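Local coordinates for protein putative acetyltransferase Ta0821 (Thermoplasma acidophilum DSM 1728, PDB 3C26) that is a putative acetyltransferase of the GNAT family that probably transfers an acyl group to an acceptor substrate, at residues 43-46 with 47-51; 209-213 with 214-218. One frame throughout, in Å; residues are numbered along the deposited sequence.

How the contacts relate
Two short-range motifs, a helix start and a hairpin turn, meet here to join distant parts of one chain. Contact 1 comes first in sequence and forms the first turns of helix 45-58, within the part that matches the GNAT family. Contact 2 closes the hairpin of strands 204-211 and 214-221, far later in the chain. Their centres nevertheless lie about 10 Å apart. Lys51 NZ forms a salt bridge with Asp209 OD2 at 2.9 Å, and Thr44 OG1 probably hydrogen-bonds Asp216 OD1 at 2.9 Å, so polar side chains at the helix start are tied to one face of the hairpin.

Contact 1. Residues 43-46 with 47-51; sequences GTMD and DYVDK
The first turns of helix 45-58 illustrate how an alpha-helix begins, with the carbonyl of Thr44 receiving the amide of Tyr48. Thr44 holds the N-cap position, yet its hydroxyl makes no capping bond; OG1 is instead engaged by Tyr242 and Asp216, which fasten the helix start to the strands beside it. The bond from Tyr48 N to Thr44 O is 3.0 Å long, and Asp47 N adds a weak, strongly bent one to the same oxygen. One residue on, Val49 N reaches Met45 O at 3.0 Å in an almost straight line (178°), and Asp50 N closes on Asp46 O at 2.9 Å.

Side chains follow this winding. Met45, a selenomethionine, lays CG alongside Val49 CG2, 4.4 Å away, a loose apolar touch one turn apart. Tyr48 turns its ring away from the turn to stack on Trp179, its CG pointing opposite the backbone N (chi1 171°), while its CB stays 3.4 Å from Met45 O. Asp47 folds back over the start of the helix: CG stands beside its own N (chi1 -62°), which brings OD2 near Gly43, where one water lies 2.7 Å from both Asp47 OD2 and Gly43 O and links them. The carboxylates of Asp46 and Asp50 follow each other along one side of the helix. Arg91 forms a salt bridge with Asp50 and a long, weak ion pair with Asp46, whose OD1 is also hydrogen-bonded by Ser24; this positive partner probably eases the repulsion between the two acids. Successive i to i+4 amide-to-carbonyl bonds are the mark of an alpha-helix, whose N-cap residue here takes part through its carbonyl and not its hydroxyl.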
ATOM      1  N   GLY A  43      -2.750  -7.805  -2.477  1.00 22.45           N
ATOM      2  CA  GLY A  43      -2.107  -9.101  -2.408  1.00 21.91           C
ATOM      3  C   GLY A  43      -3.056 -10.218  -2.712  1.00 21.72           C
ATOM      4  O   GLY A  43      -4.257  -9.983  -2.944  1.00 21.94           O
ATOM      5  N   THR A  44      -2.557 -11.457  -2.671  1.00 22.02           N
ATOM      6  CA  THR A  44      -3.362 -12.590  -3.112  1.00 21.22           C
ATOM      7  C   THR A  44      -3.447 -13.729  -2.128  1.00 21.13           C
ATOM      8  O   THR A  44      -4.007 -14.778  -2.414  1.00 22.24           O
ATOM      9  CB  THR A  44      -2.870 -13.113  -4.476  1.00 21.14           C
ATOM     10  OG1 THR A  44      -1.573 -13.682  -4.333  1.00 23.72           O
ATOM     11  CG2 THR A  44      -2.841 -12.006  -5.517  1.00 21.05           C
HETATM   12  N   MSE A  45      -2.938 -13.498  -0.928  1.00 21.33           N
HETATM   13  CA  MSE A  45      -3.013 -14.517   0.098  1.00 21.64           C
HETATM   14  C   MSE A  45      -4.459 -14.879   0.450  1.00 22.48           C
HETATM   15  O   MSE A  45      -4.772 -16.025   0.716  1.00 22.52           O
HETATM   16  CB  MSE A  45      -2.300 -14.087   1.369  1.00 21.38           C
HETATM   17  CG  MSE A  45      -2.090 -15.221   2.318  1.00 21.17           C
HETATM   18 SE   MSE A  45      -0.695 -14.918   3.669  0.75 23.45          SE
HETATM   19  CE  MSE A  45      -1.472 -13.426   4.644  1.00 24.71           C
ATOM     20  N   ASP A  46      -5.333 -13.890   0.432  1.00 23.04           N
ATOM     21  CA  ASP A  46      -6.746 -14.108   0.791  1.00 23.47           C
ATOM     22  C   ASP A  46      -7.436 -14.984  -0.216  1.00 22.01           C
ATOM     23  O   ASP A  46      -8.252 -15.828   0.147  1.00 20.52           O
ATOM     24  CB  ASP A  46      -7.551 -12.788   0.968  1.00 23.73           C
ATOM     25  CG  ASP A  46      -7.375 -12.167   2.362  1.00 25.93           C
ATOM     26  OD1 ASP A  46      -8.143 -12.526   3.271  1.00 27.13           O
ATOM     27  OD2 ASP A  46      -6.434 -11.374   2.581  1.00 28.63           O
ATOM     28  N   ASP A  47      -7.096 -14.786  -1.478  1.00 20.92           N
ATOM     29  CA  ASP A  47      -7.699 -15.543  -2.555  1.00 21.84           C
ATOM     30  C   ASP A  47      -7.186 -16.972  -2.529  1.00 21.35           C
ATOM     31  O   ASP A  47      -7.889 -17.903  -2.928  1.00 20.85           O
ATOM     32  CB  ASP A  47      -7.346 -14.955  -3.928  1.00 23.55           C
ATOM     33  CG  ASP A  47      -7.851 -13.518  -4.113  1.00 27.25           C
ATOM     34  OD1 ASP A  47      -9.056 -13.248  -3.996  1.00 30.08           O
ATOM     35  OD2 ASP A  47      -7.010 -12.668  -4.345  1.00 33.69           O
ATOM     36  N   TYR A  48      -5.923 -17.119  -2.141  1.00 20.00           N
ATOM     37  CA  TYR A  48      -5.307 -18.438  -1.994  1.00 20.41           C
ATOM     38  C   TYR A  48      -6.074 -19.203  -0.926  1.00 20.25           C
ATOM     39  O   TYR A  48      -6.563 -20.285  -1.144  1.00 21.63           O
ATOM     40  CB  TYR A  48      -3.821 -18.373  -1.564  1.00 20.19           C
ATOM     41  CG  TYR A  48      -3.277 -19.772  -1.211  1.00 20.13           C
ATOM     42  CD1 TYR A  48      -3.076 -20.739  -2.193  1.00 22.53           C
ATOM     43  CD2 TYR A  48      -2.988 -20.126   0.096  1.00 20.30           C
ATOM     44  CE1 TYR A  48      -2.598 -22.007  -1.883  1.00 19.63           C
ATOM     45  CE2 TYR A  48      -2.500 -21.375   0.414  1.00 18.53           C
ATOM     46  CZ  TYR A  48      -2.320 -22.318  -0.566  1.00 20.90           C
ATOM     47  OH  TYR A  48      -1.827 -23.560  -0.228  1.00 23.96           O
ATOM     48  N   VAL A  49      -6.103 -18.653   0.269  1.00 21.97           N
ATOM     49  CA  VAL A  49      -6.752 -19.335   1.396  1.00 20.74           C
ATOM     50  C   VAL A  49      -8.247 -19.612   1.058  1.00 21.72           C
ATOM     51  O   VAL A  49      -8.817 -20.650   1.419  1.00 21.95           O
ATOM     52  CB  VAL A  49      -6.583 -18.520   2.722  1.00 21.81           C
ATOM     53  CG1 VAL A  49      -7.394 -19.205   3.885  1.00 21.16           C
ATOM     54  CG2 VAL A  49      -5.068 -18.334   3.146  1.00 17.73           C
ATOM     55  N   ASP A  50      -8.882 -18.704   0.326  1.00 21.71           N
ATOM     56  CA  ASP A  50     -10.292 -18.890   0.007  1.00 21.72           C
ATOM     57  C   ASP A  50     -10.402 -20.173  -0.827  1.00 22.59           C
ATOM     58  O   ASP A  50     -11.349 -20.931  -0.736  1.00 20.13           O
ATOM     59  CB  ASP A  50     -10.864 -17.790  -0.868  1.00 22.03           C
ATOM     60  CG  ASP A  50     -11.227 -16.547  -0.137  1.00 22.27           C
ATOM     61  OD1 ASP A  50     -11.258 -16.509   1.118  1.00 25.35           O
ATOM     62  OD2 ASP A  50     -11.553 -15.608  -0.882  1.00 24.49           O
ATOM     63  N   LYS A  51      -9.377 -20.398  -1.632  1.00 22.70           N
ATOM     64  CA  LYS A  51      -9.412 -21.502  -2.583  1.00 23.91           C
ATOM     65  C   LYS A  51      -9.188 -22.856  -1.930  1.00 23.39           C
ATOM     66  O   LYS A  51      -9.771 -23.842  -2.330  1.00 24.62           O
ATOM     67  CB  LYS A  51      -8.375 -21.242  -3.695  1.00 24.37           C
ATOM     68  CG  LYS A  51      -8.110 -22.401  -4.647  1.00 27.43           C
ATOM     69  CD  LYS A  51      -6.991 -22.034  -5.683  1.00 28.94           C
ATOM     70  CE  LYS A  51      -5.574 -22.075  -5.099  1.00 30.00           C
ATOM     71  NZ  LYS A  51      -4.567 -21.623  -6.110  1.00 28.79           N
TER
HETATM   72  O   HOH W   1      -6.962 -10.182  -3.396  1.00 36.92           O

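Contact 2. Residues 209-213 with 214-218; sequences DIYEG and GIDLF
Tyr211 and Gly214 close a beta hairpin, joining strands 204-211 and 214-221 through a type II turn with Glu212 and Gly213 at its corners. Tyr211 N gives a short bond to Gly214 O, and a weak one of 3.4 Å returns from Gly214 N to Tyr211 O. Asp209 and Asp216 form the next hydrogen-bonded pair, with 2.9 Å between Asp216 N and Asp209 O.

The tyrosine side chain lies back over the end of the turn. Its CG sits between the backbone N and the carbonyl carbon (chi1 59°), a rotamer that folds the ring across the hairpin, one face lying over Gly214. CA of that glycine is 3.9 Å from the centroid of the Tyr211 ring and 22° off its normal, a CH-pi contact. A CB on Gly214 would come too close to both Tyr211 OH and the carbonyl oxygen of Gly213, so a bare glycine suits the ring lying over it. Farther along, CE2 of Tyr211 passes 3.7 Å from Asp216 OD2. Replacing the tyrosine by an alanine would probably strip Gly214 CA of its aromatic cover and deprive the water between the phenol and Asp216 of one of its partners.

Asp216, its CG beside the backbone N (chi1 -65°), spreads its two oxygens between different waters. OD1, which is also bonded to Thr44, is paired with one that also sits beside the Tyr211 hydroxyl, in the plane of the ring; OD2 shares another with Asp209, whose OD2 forms a salt bridge with Lys51. Bridging water and lysine together probably relieve the repulsion between these acids. On the opposite face, Ile210 and Ile215 lie side by side and point the same way, with CG1 of Ile210 4.1 Å from CG2 of Ile215.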
ATOM      1  N   ASP A 209       1.886 -20.802  -9.112  1.00 21.33           N
ATOM      2  CA  ASP A 209       0.539 -21.295  -8.865  1.00 23.38           C
ATOM      3  C   ASP A 209      -0.425 -20.550  -9.779  1.00 22.26           C
ATOM      4  O   ASP A 209      -0.689 -19.369  -9.618  1.00 22.72           O
ATOM      5  CB  ASP A 209       0.157 -21.104  -7.377  1.00 24.16           C
ATOM      6  CG  ASP A 209      -1.192 -21.725  -7.027  1.00 26.83           C
ATOM      7  OD1 ASP A 209      -1.738 -22.443  -7.853  1.00 30.96           O
ATOM      8  OD2 ASP A 209      -1.707 -21.474  -5.916  1.00 28.84           O
ATOM      9  N   ILE A 210      -0.847 -21.270 -10.807  1.00 22.38           N
ATOM     10  CA  ILE A 210      -1.794 -20.787 -11.797  1.00 21.57           C
ATOM     11  C   ILE A 210      -3.179 -21.028 -11.221  1.00 22.36           C
ATOM     12  O   ILE A 210      -3.493 -22.138 -10.752  1.00 22.88           O
ATOM     13  CB  ILE A 210      -1.706 -21.605 -13.073  1.00 21.18           C
ATOM     14  CG1 ILE A 210      -0.317 -21.453 -13.699  1.00 17.72           C
ATOM     15  CG2 ILE A 210      -2.869 -21.260 -14.028  1.00 21.70           C
ATOM     16  CD1 ILE A 210      -0.156 -22.294 -14.933  1.00 15.90           C
ATOM     17  N   TYR A 211      -4.020 -20.002 -11.261  1.00 21.95           N
ATOM     18  CA  TYR A 211      -5.367 -20.153 -10.703  1.00 22.08           C
ATOM     19  C   TYR A 211      -6.358 -19.512 -11.640  1.00 21.42           C
ATOM     20  O   TYR A 211      -5.961 -19.013 -12.691  1.00 20.93           O
ATOM     21  CB  TYR A 211      -5.454 -19.576  -9.278  1.00 22.70           C
ATOM     22  CG  TYR A 211      -5.107 -18.092  -9.164  1.00 22.78           C
ATOM     23  CD1 TYR A 211      -6.092 -17.122  -9.306  1.00 25.34           C
ATOM     24  CD2 TYR A 211      -3.823 -17.673  -8.907  1.00 22.37           C
ATOM     25  CE1 TYR A 211      -5.802 -15.794  -9.225  1.00 23.07           C
ATOM     26  CE2 TYR A 211      -3.509 -16.320  -8.846  1.00 19.93           C
ATOM     27  CZ  TYR A 211      -4.513 -15.393  -8.979  1.00 22.72           C
ATOM     28  OH  TYR A 211      -4.250 -14.047  -8.912  1.00 23.81           O
ATOM     29  N   GLU A 212      -7.634 -19.570 -11.272  1.00 21.04           N
ATOM     30  CA  GLU A 212      -8.685 -18.998 -12.094  1.00 21.40           C
ATOM     31  C   GLU A 212      -8.649 -17.496 -12.022  1.00 20.91           C
ATOM     32  O   GLU A 212      -9.050 -16.911 -11.029  1.00 23.14           O
ATOM     33  CB  GLU A 212     -10.087 -19.500 -11.680  1.00 21.23           C
ATOM     34  CG  GLU A 212     -10.272 -20.967 -11.769  1.00 21.06           C
ATOM     35  CD  GLU A 212     -10.367 -21.481 -13.180  1.00 18.51           C
ATOM     36  OE1 GLU A 212     -10.761 -20.724 -14.080  1.00 17.83           O
ATOM     37  OE2 GLU A 212     -10.075 -22.663 -13.388  1.00 21.78           O
ATOM     38  N   GLY A 213      -8.148 -16.845 -13.062  1.00 20.84           N
ATOM     39  CA  GLY A 213      -8.068 -15.388 -13.031  1.00 21.13           C
ATOM     40  C   GLY A 213      -6.642 -14.813 -12.923  1.00 20.97           C
ATOM     41  O   GLY A 213      -6.399 -13.625 -13.140  1.00 21.54           O
ATOM     42  N   GLY A 214      -5.686 -15.666 -12.673  1.00 20.73           N
ATOM     43  CA  GLY A 214      -4.295 -15.195 -12.579  1.00 20.49           C
ATOM     44  C   GLY A 214      -3.269 -16.230 -12.217  1.00 20.67           C
ATOM     45  O   GLY A 214      -3.522 -17.425 -12.288  1.00 20.83           O
ATOM     46  N   ILE A 215      -2.091 -15.726 -11.821  1.00 20.59           N
ATOM     47  CA  ILE A 215      -0.939 -16.556 -11.489  1.00 20.01           C
ATOM     48  C   ILE A 215      -0.089 -15.845 -10.483  1.00 20.68           C
ATOM     49  O   ILE A 215       0.131 -14.636 -10.571  1.00 19.99           O
ATOM     50  CB  ILE A 215      -0.024 -16.870 -12.726  1.00 20.05           C
ATOM     51  CG1 ILE A 215      -0.832 -17.394 -13.911  1.00 20.29           C
ATOM     52  CG2 ILE A 215       1.088 -17.873 -12.375  1.00 17.30           C
ATOM     53  CD1 ILE A 215      -0.070 -17.362 -15.243  1.00 20.63           C
ATOM     54  N   ASP A 216       0.299 -16.595  -9.458  1.00 21.53           N
ATOM     55  CA  ASP A 216       1.232 -16.116  -8.469  1.00 21.03           C
ATOM     56  C   ASP A 216       2.574 -16.818  -8.700  1.00 21.18           C
ATOM     57  O   ASP A 216       2.606 -18.019  -8.964  1.00 21.93           O
ATOM     58  CB  ASP A 216       0.757 -16.469  -7.028  1.00 21.60           C
ATOM     59  CG  ASP A 216      -0.553 -15.775  -6.607  1.00 22.23           C
ATOM     60  OD1 ASP A 216      -0.804 -14.611  -6.957  1.00 23.05           O
ATOM     61  OD2 ASP A 216      -1.339 -16.403  -5.877  1.00 25.48           O
ATOM     62  N   LEU A 217       3.657 -16.040  -8.620  1.00 20.13           N
ATOM     63  CA  LEU A 217       5.017 -16.519  -8.728  1.00 20.68           C
ATOM     64  C   LEU A 217       5.830 -16.052  -7.559  1.00 20.14           C
ATOM     65  O   LEU A 217       5.874 -14.870  -7.258  1.00 22.52           O
ATOM     66  CB  LEU A 217       5.689 -16.082 -10.071  1.00 21.45           C
ATOM     67  CG  LEU A 217       4.846 -16.465 -11.319  1.00 20.78           C
ATOM     68  CD1 LEU A 217       3.929 -15.329 -11.773  1.00 21.76           C
ATOM     69  CD2 LEU A 217       5.762 -16.902 -12.477  1.00 20.06           C
ATOM     70  N   PHE A 218       6.450 -16.999  -6.880  1.00 20.12           N
ATOM     71  CA  PHE A 218       7.343 -16.720  -5.777  1.00 20.13           C
ATOM     72  C   PHE A 218       8.792 -16.884  -6.221  1.00 20.15           C
ATOM     73  O   PHE A 218       9.294 -17.990  -6.444  1.00 21.28           O
ATOM     74  CB  PHE A 218       7.076 -17.653  -4.615  1.00 20.60           C
ATOM     75  CG  PHE A 218       5.857 -17.346  -3.879  1.00 22.39           C
ATOM     76  CD1 PHE A 218       4.610 -17.615  -4.420  1.00 24.60           C
ATOM     77  CD2 PHE A 218       5.932 -16.720  -2.640  1.00 26.85           C
ATOM     78  CE1 PHE A 218       3.467 -17.318  -3.717  1.00 22.97           C
ATOM     79  CE2 PHE A 218       4.768 -16.430  -1.909  1.00 25.27           C
ATOM     80  CZ  PHE A 218       3.553 -16.705  -2.454  1.00 22.34           C
TER
HETATM   81  O   HOH W   2      -1.386 -19.094  -5.096  1.00 27.65           O
HETATM   82  O   HOH W   3      -1.902 -13.187  -8.898  1.00 17.35           O